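Local coordinates for replicative DNA helicase (Mycobacterium chimaera, PDB 6RIY), which carries an intein, the Hedgehog/intein-fold domain modelled here, which probably splices itself out of the helicase precursor, at residues Y49-S54 against A77-G82; V58-A63 against R115-V120; V125-D128 against L133-A136. One frame throughout, in Å; residues are numbered along the deposited sequence.

Interaction 1: residues Y49-S54 against A77-G82; sequences YEVEFS and AQLRSG
Val51 and Leu79 make the buried half of this contact, and Tyr49 with Ala77 the half nearer solvent. In the buried half, Val51 CG1 meets Leu79 CD1 at 3.6 Å, and the second valine methyl, CG2, lies 4.2 Å from the same Leu79 CD1. A single leucine methyl thus touches both arms of the valine, the two side chains crossing at about a right angle. Leu79 reaches this far because CD1 continues the side chain in extended form, anti to CA (chi2 174°). Trp67 and Thr69 of strand 66-69 pack on the leucine as well.

Residues 49-53 run along a strand of an antiparallel sheet in the Hedgehog/intein (HINT) fold, hydrogen-bonded to strand 58-62 along one edge and to strand 107-117 along the other. Segment 77-82 belongs to the loop between strands 72-75 and 85-87, and it meets this strand on the side from which Tyr49 and Val51 project; Glu50 and Glu52 alternate onto the other.

The half nearer solvent packs just as closely, with a residue laid over an aromatic ring. Ala77 CA sits over one face of the Tyr49 ring in a CH-pi contact, 3.9 Å from its centroid and displaced toward the rim. The methyl lies further out, with Ala77 CB 3.6 Å from both Tyr49 CZ and Tyr49 OH, so it covers the phenol end. Ala77 itself is exposed and Tyr49 partly so, although Ala63, Ser76 and Arg116 also touch the tyrosine.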
loop_
_atom_site.group_PDB
_atom_site.type_symbol
_atom_site.label_atom_id
_atom_site.label_comp_id
_atom_site.label_asym_id
_atom_site.label_seq_id
_atom_site.Cartn_x
_atom_site.Cartn_y
_atom_site.Cartn_z
ATOM N N TYR A 49 -2.852 10.190 4.919
ATOM C CA TYR A 49 -3.372 10.657 3.646
ATOM C C TYR A 49 -4.343 9.642 3.067
ATOM O O TYR A 49 -4.117 8.434 3.153
ATOM C CB TYR A 49 -2.235 10.884 2.644
ATOM C CG TYR A 49 -1.556 12.212 2.812
ATOM C CD1 TYR A 49 -0.800 12.489 3.942
ATOM C CD2 TYR A 49 -1.680 13.195 1.846
ATOM C CE1 TYR A 49 -0.189 13.720 4.099
ATOM C CE2 TYR A 49 -1.066 14.422 1.991
ATOM C CZ TYR A 49 -0.324 14.679 3.119
ATOM O OH TYR A 49 0.288 15.901 3.266
ATOM N N GLU A 50 -5.409 10.138 2.448
ATOM C CA GLU A 50 -6.318 9.302 1.675
ATOM C C GLU A 50 -5.910 9.367 0.203
ATOM O O GLU A 50 -5.977 10.431 -0.414
ATOM C CB GLU A 50 -7.750 9.783 1.881
ATOM C CG GLU A 50 -8.812 8.998 1.175
ATOM C CD GLU A 50 -10.192 9.331 1.695
ATOM O OE1 GLU A 50 -10.492 8.986 2.855
ATOM O OE2 GLU A 50 -10.975 9.956 0.954
ATOM N N VAL A 51 -5.483 8.236 -0.353
ATOM C CA VAL A 51 -5.029 8.159 -1.737
ATOM C C VAL A 51 -6.100 7.439 -2.544
ATOM O O VAL A 51 -6.446 6.292 -2.248
ATOM C CB VAL A 51 -3.677 7.444 -1.858
ATOM C CG1 VAL A 51 -3.145 7.589 -3.285
ATOM C CG2 VAL A 51 -2.693 7.986 -0.824
ATOM N N GLU A 52 -6.621 8.117 -3.557
ATOM C CA GLU A 52 -7.689 7.604 -4.407
ATOM C C GLU A 52 -7.125 7.312 -5.787
ATOM O O GLU A 52 -6.460 8.167 -6.385
ATOM C CB GLU A 52 -8.832 8.616 -4.494
ATOM C CG GLU A 52 -10.016 8.163 -5.307
ATOM C CD GLU A 52 -11.078 9.236 -5.418
ATOM O OE1 GLU A 52 -12.258 8.923 -5.158
ATOM O OE2 GLU A 52 -10.733 10.392 -5.761
ATOM N N PHE A 53 -7.390 6.109 -6.286
ATOM C CA PHE A 53 -6.872 5.687 -7.583
ATOM C C PHE A 53 -7.975 5.679 -8.625
ATOM O O PHE A 53 -9.159 5.749 -8.310
ATOM C CB PHE A 53 -6.217 4.316 -7.464
ATOM C CG PHE A 53 -5.060 4.311 -6.518
ATOM C CD1 PHE A 53 -3.797 4.687 -6.950
ATOM C CD2 PHE A 53 -5.241 3.954 -5.196
ATOM C CE1 PHE A 53 -2.716 4.692 -6.075
ATOM C CE2 PHE A 53 -4.166 3.967 -4.304
ATOM C CZ PHE A 53 -2.897 4.334 -4.760
ATOM N N SER A 54 -7.563 5.595 -9.893
ATOM C CA SER A 54 -8.514 5.676 -10.994
ATOM C C SER A 54 -9.414 4.451 -11.099
ATOM O O SER A 54 -10.409 4.506 -11.831
ATOM C CB SER A 54 -7.771 5.880 -12.314
ATOM O OG SER A 54 -6.806 4.862 -12.498
ATOM N N ALA A 77 2.271 11.968 0.603
ATOM C CA ALA A 77 2.166 13.423 0.652
ATOM C C ALA A 77 2.664 14.099 -0.620
ATOM O O ALA A 77 2.396 15.288 -0.817
ATOM C CB ALA A 77 2.943 13.964 1.849
ATOM N N GLN A 78 3.400 13.388 -1.468
ATOM C CA GLN A 78 3.890 13.970 -2.708
ATOM C C GLN A 78 3.099 13.524 -3.929
ATOM O O GLN A 78 3.407 13.975 -5.034
ATOM C CB GLN A 78 5.372 13.636 -2.905
ATOM N N LEU A 79 2.092 12.663 -3.772
ATOM C CA LEU A 79 1.367 12.162 -4.936
ATOM C C LEU A 79 0.527 13.263 -5.583
ATOM O O LEU A 79 -0.058 14.100 -4.897
ATOM C CB LEU A 79 0.482 10.991 -4.537
ATOM C CG LEU A 79 1.227 9.690 -4.221
ATOM C CD1 LEU A 79 0.258 8.651 -3.699
ATOM C CD2 LEU A 79 1.962 9.165 -5.452
ATOM N N ARG A 80 0.458 13.243 -6.918
ATOM C CA ARG A 80 -0.126 14.329 -7.703
ATOM C C ARG A 80 -1.273 13.809 -8.559
ATOM O O ARG A 80 -1.128 12.793 -9.251
ATOM C CB ARG A 80 0.929 14.988 -8.599
ATOM C CG ARG A 80 2.094 15.615 -7.858
ATOM C CD ARG A 80 3.221 15.954 -8.815
ATOM N NE ARG A 80 3.758 14.763 -9.472
ATOM C CZ ARG A 80 4.553 14.795 -10.536
ATOM N NH1 ARG A 80 4.911 15.957 -11.069
ATOM N NH2 ARG A 80 4.996 13.663 -11.068
ATOM N N SER A 81 -2.399 14.525 -8.522
ATOM C CA SER A 81 -3.551 14.179 -9.350
ATOM C C SER A 81 -3.163 14.140 -10.820
ATOM O O SER A 81 -2.546 15.077 -11.336
ATOM C CB SER A 81 -4.674 15.201 -9.144
ATOM O OG SER A 81 -5.131 15.203 -7.800
ATOM N N GLY A 82 -3.523 13.056 -11.491
ATOM C CA GLY A 82 -3.260 12.939 -12.927
ATOM C C GLY A 82 -1.816 12.715 -13.325
ATOM O O GLY A 82 -1.528 11.830 -14.136
#

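Interaction 2: residues V58-A63 against R115-V120; sequences VIVADA and RRVASV
The backbones stay well apart here, with Val60 CA 8.3 Å from Val120 CA and an equal distance from Val117 CA, so side chains alone close the gap. The setting is one sheet of the Hedgehog/intein fold: strands 58-62 and 107-117 are separated in it by strand 48-53, which pairs with both. Past Val117 segment 115-120 turns, and Val120 comes back to Val60 from another direction.

Val60 carries the contact from its side. Its CG1, placed anti to the backbone N (chi1 172°), takes one methyl from each valine opposite: Val117 CG2 lies 4.3 Å away, a loose touch, and Val120 CG2 is closer. Seen from Val60 CG1, these two partners lie in directions about 105° apart. In the bend between them Ser119 OG is hydrogen-bonded to Arg46 O. Glu50 packs against both Val60 and Val117, while Ala3 of the N-terminal strand 2-3 touches Val60 and Val120 and bonds to the Val60 backbone. The purely apolar cluster is only partly buried. Val60 and Val120 cross at about a right angle, with Val60 CG1 and Val120 CG2 3.8 Å apart.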
loop_
_atom_site.group_PDB
_atom_site.type_symbol
_atom_site.label_atom_id
_atom_site.label_comp_id
_atom_site.label_asym_id
_atom_site.label_seq_id
_atom_site.Cartn_x
_atom_site.Cartn_y
_atom_site.Cartn_z
ATOM N N VAL A 58 -9.474 3.233 -2.750
ATOM C CA VAL A 58 -9.082 4.292 -1.832
ATOM C C VAL A 58 -8.319 3.647 -0.682
ATOM O O VAL A 58 -8.846 2.754 -0.009
ATOM C CB VAL A 58 -10.296 5.072 -1.307
ATOM C CG1 VAL A 58 -9.886 5.994 -0.167
ATOM C CG2 VAL A 58 -10.944 5.855 -2.445
ATOM N N ILE A 59 -7.083 4.089 -0.467
ATOM C CA ILE A 59 -6.233 3.581 0.603
ATOM C C ILE A 59 -5.819 4.750 1.485
ATOM O O ILE A 59 -5.380 5.787 0.983
ATOM C CB ILE A 59 -4.991 2.867 0.043
ATOM C CG1 ILE A 59 -5.407 1.645 -0.765
ATOM C CG2 ILE A 59 -4.037 2.447 1.189
ATOM C CD1 ILE A 59 -4.261 1.026 -1.505
ATOM N N VAL A 60 -5.938 4.573 2.794
ATOM C CA VAL A 60 -5.450 5.546 3.761
ATOM C C VAL A 60 -4.092 5.076 4.256
ATOM O O VAL A 60 -3.936 3.922 4.686
ATOM C CB VAL A 60 -6.448 5.726 4.911
ATOM C CG1 VAL A 60 -5.856 6.578 6.011
ATOM C CG2 VAL A 60 -7.733 6.343 4.361
ATOM N N ALA A 61 -3.101 5.950 4.147
ATOM C CA ALA A 61 -1.731 5.580 4.443
ATOM C C ALA A 61 -1.067 6.740 5.156
ATOM O O ALA A 61 -1.498 7.892 5.043
ATOM C CB ALA A 61 -0.950 5.226 3.171
ATOM N N ASP A 62 0.004 6.441 5.886
ATOM C CA ASP A 62 0.665 7.555 6.533
ATOM C C ASP A 62 1.392 8.401 5.489
ATOM O O ASP A 62 1.579 8.002 4.328
ATOM C CB ASP A 62 1.592 7.076 7.655
ATOM C CG ASP A 62 2.914 6.583 7.157
ATOM O OD1 ASP A 62 2.965 5.974 6.071
ATOM O OD2 ASP A 62 3.913 6.795 7.874
ATOM N N ALA A 63 1.730 9.622 5.897
ATOM C CA ALA A 63 2.246 10.598 4.943
ATOM C C ALA A 63 3.512 10.117 4.254
ATOM O O ALA A 63 3.765 10.489 3.097
ATOM C CB ALA A 63 2.509 11.925 5.656
ATOM N N ARG A 115 -5.043 13.325 -0.302
ATOM C CA ARG A 115 -5.452 14.423 0.553
ATOM C C ARG A 115 -5.210 14.041 2.004
ATOM O O ARG A 115 -5.450 12.899 2.396
ATOM C CB ARG A 115 -6.930 14.772 0.340
ATOM N N ARG A 116 -4.732 15.002 2.789
ATOM C CA ARG A 116 -4.580 14.783 4.218
ATOM C C ARG A 116 -5.946 14.534 4.845
ATOM O O ARG A 116 -6.912 15.243 4.550
ATOM C CB ARG A 116 -3.910 15.998 4.856
ATOM C CG ARG A 116 -3.726 15.902 6.347
ATOM C CD ARG A 116 -2.509 15.076 6.698
ATOM N NE ARG A 116 -2.255 15.094 8.134
ATOM C CZ ARG A 116 -1.577 16.046 8.768
ATOM N NH1 ARG A 116 -1.068 17.072 8.093
ATOM N NH2 ARG A 116 -1.403 15.971 10.080
ATOM N N VAL A 117 -6.032 13.511 5.696
ATOM C CA VAL A 117 -7.251 13.197 6.425
ATOM C C VAL A 117 -6.900 13.018 7.899
ATOM O O VAL A 117 -5.739 13.096 8.291
ATOM C CB VAL A 117 -7.964 11.949 5.867
ATOM C CG1 VAL A 117 -8.497 12.242 4.470
ATOM C CG2 VAL A 117 -7.021 10.737 5.865
ATOM N N ALA A 118 -7.929 12.803 8.719
ATOM C CA ALA A 118 -7.713 12.528 10.133
ATOM C C ALA A 118 -6.828 11.301 10.326
ATOM O O ALA A 118 -6.908 10.329 9.573
ATOM C CB ALA A 118 -9.050 12.318 10.841
ATOM N N SER A 119 -5.994 11.344 11.360
ATOM C CA SER A 119 -5.145 10.205 11.692
ATOM C C SER A 119 -5.968 8.967 12.050
ATOM O O SER A 119 -6.929 9.042 12.815
ATOM C CB SER A 119 -4.234 10.564 12.872
ATOM O OG SER A 119 -3.344 9.501 13.177
ATOM N N VAL A 120 -5.561 7.820 11.518
ATOM C CA VAL A 120 -6.085 6.531 11.968
ATOM C C VAL A 120 -4.901 5.638 12.306
ATOM O O VAL A 120 -3.777 5.875 11.835
ATOM C CB VAL A 120 -6.985 5.868 10.896
ATOM C CG1 VAL A 120 -8.193 6.741 10.595
ATOM C CG2 VAL A 120 -6.188 5.567 9.646
#

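Interaction 3: residues V125-D128 against L133-A136; sequences VEVD and LYLA
Tyr134 and Val127 each lose more than 50 Å² to this contact, and Val125 comes next. The tyrosine ring lies along the valine pair. Val125 CG2 makes the close approach, 3.5 Å from Tyr134 CE1 and 3.7 Å from Tyr134 CZ, arriving obliquely at the CE1 side of the ring. Val127 reaches the ring near its root and more loosely, with CG1 4.5 Å from Tyr134 CD1. Its other methyl turns to the backbone: Val127 CG2 packs against Leu133 O at 3.8 Å, and that carbonyl is hydrogen-bonded by Asn129 ND2.

Tyr134 CG lies between its own backbone N and carbonyl carbon (chi1 65°), and from there the ring runs alongside the valine strand, bringing the hydroxyl up to the level of Val125. There a water in the ring plane, 3.0 Å from Tyr134 OH, also takes a weak, long bond from Val125 N. This links the phenol, if weakly, to the backbone of Val125.

The two strands follow one another in the chain, but their segment axes come no closer than 7.8 Å, with 124° between their N-to-C directions, and each pairs with other strands: 125-127 with strand 33-39, 133-136 with strand 141-144. Such side-chain packing between strands of separate sheets fills the interior of the all-beta Hedgehog/intein fold, here close to the engineered C-terminal alanines, Ala145 and Ala146.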
loop_
_atom_site.group_PDB
_atom_site.type_symbol
_atom_site.label_atom_id
_atom_site.label_comp_id
_atom_site.label_asym_id
_atom_site.label_seq_id
_atom_site.Cartn_x
_atom_site.Cartn_y
_atom_site.Cartn_z
ATOM N N VAL A 125 4.508 -3.466 7.125
ATOM C CA VAL A 125 4.998 -4.825 6.939
ATOM C C VAL A 125 6.277 -4.754 6.114
ATOM O O VAL A 125 6.506 -3.810 5.354
ATOM C CB VAL A 125 3.964 -5.735 6.241
ATOM C CG1 VAL A 125 2.685 -5.828 7.059
ATOM C CG2 VAL A 125 3.660 -5.211 4.830
ATOM N N GLU A 126 7.114 -5.773 6.264
ATOM C CA GLU A 126 8.184 -6.027 5.313
ATOM C C GLU A 126 7.928 -7.375 4.652
ATOM O O GLU A 126 7.445 -8.305 5.298
ATOM C CB GLU A 126 9.550 -5.997 5.994
ATOM C CG GLU A 126 9.770 -4.743 6.833
ATOM C CD GLU A 126 11.175 -4.629 7.392
ATOM O OE1 GLU A 126 12.140 -4.918 6.653
ATOM O OE2 GLU A 126 11.316 -4.247 8.574
ATOM N N VAL A 127 8.243 -7.486 3.364
ATOM C CA VAL A 127 7.951 -8.704 2.621
ATOM C C VAL A 127 9.226 -9.217 1.965
ATOM O O VAL A 127 10.222 -8.505 1.845
ATOM C CB VAL A 127 6.840 -8.488 1.575
ATOM C CG1 VAL A 127 5.510 -8.210 2.295
ATOM C CG2 VAL A 127 7.211 -7.336 0.662
ATOM N N ASP A 128 9.190 -10.485 1.552
ATOM C CA ASP A 128 10.409 -11.189 1.176
ATOM C C ASP A 128 10.698 -11.135 -0.321
ATOM O O ASP A 128 11.462 -11.960 -0.827
ATOM C CB ASP A 128 10.359 -12.636 1.670
ATOM C CG ASP A 128 9.480 -13.532 0.818
ATOM O OD1 ASP A 128 8.644 -13.027 0.037
ATOM O OD2 ASP A 128 9.637 -14.764 0.939
ATOM N N LEU A 133 7.583 -4.955 -2.738
ATOM C CA LEU A 133 6.248 -4.562 -3.174
ATOM C C LEU A 133 5.201 -5.572 -2.727
ATOM O O LEU A 133 5.461 -6.776 -2.683
ATOM C CB LEU A 133 6.190 -4.429 -4.704
ATOM C CG LEU A 133 6.961 -3.249 -5.273
ATOM C CD1 LEU A 133 6.991 -3.339 -6.794
ATOM C CD2 LEU A 133 6.333 -1.936 -4.828
ATOM N N TYR A 134 3.996 -5.077 -2.440
ATOM C CA TYR A 134 2.857 -5.951 -2.198
ATOM C C TYR A 134 1.606 -5.237 -2.688
ATOM O O TYR A 134 1.609 -4.022 -2.887
ATOM C CB TYR A 134 2.730 -6.374 -0.717
ATOM C CG TYR A 134 2.438 -5.276 0.300
ATOM C CD1 TYR A 134 3.468 -4.516 0.837
ATOM C CD2 TYR A 134 1.134 -5.012 0.738
ATOM C CE1 TYR A 134 3.221 -3.524 1.761
ATOM C CE2 TYR A 134 0.879 -4.017 1.666
ATOM C CZ TYR A 134 1.931 -3.278 2.177
ATOM O OH TYR A 134 1.713 -2.286 3.110
ATOM N N LEU A 135 0.533 -6.004 -2.896
ATOM C CA LEU A 135 -0.713 -5.432 -3.407
ATOM C C LEU A 135 -1.625 -5.018 -2.261
ATOM O O LEU A 135 -1.718 -5.719 -1.253
ATOM C CB LEU A 135 -1.451 -6.432 -4.293
ATOM C CG LEU A 135 -0.622 -7.025 -5.431
ATOM C CD1 LEU A 135 -1.496 -7.922 -6.312
ATOM C CD2 LEU A 135 -0.012 -5.873 -6.238
ATOM N N ALA A 136 -2.325 -3.894 -2.431
ATOM C CA ALA A 136 -3.167 -3.380 -1.354
ATOM C C ALA A 136 -4.456 -2.788 -1.897
ATOM O O ALA A 136 -4.492 -2.244 -3.004
ATOM C CB ALA A 136 -2.440 -2.306 -0.541
HETATM O O HOH W 1 4.041 -1.176 4.654
#

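Overall arrangement
Interactions 1 and 2 share a sheet: strand 48-53 of interaction 1 lies between the two strands that interaction 2 brings together, and Tyr49 N probably bonds to Ala61 O while Glu50 N does so to Arg115 O. Both are partly buried, one adding a CH-pi contact on a tyrosine ring to its aliphatic packing, the other using valines alone. Interaction 3 lies across the chain's centre, about 19 Å between centres from interaction 1 and about 18 Å from interaction 2. It is the fully buried one, and the only one of the three with a bridging water. Interactions 2 and 3 still touch, through Ile59 CD1 and Ala136 O, whereas interactions 1 and 3 do not.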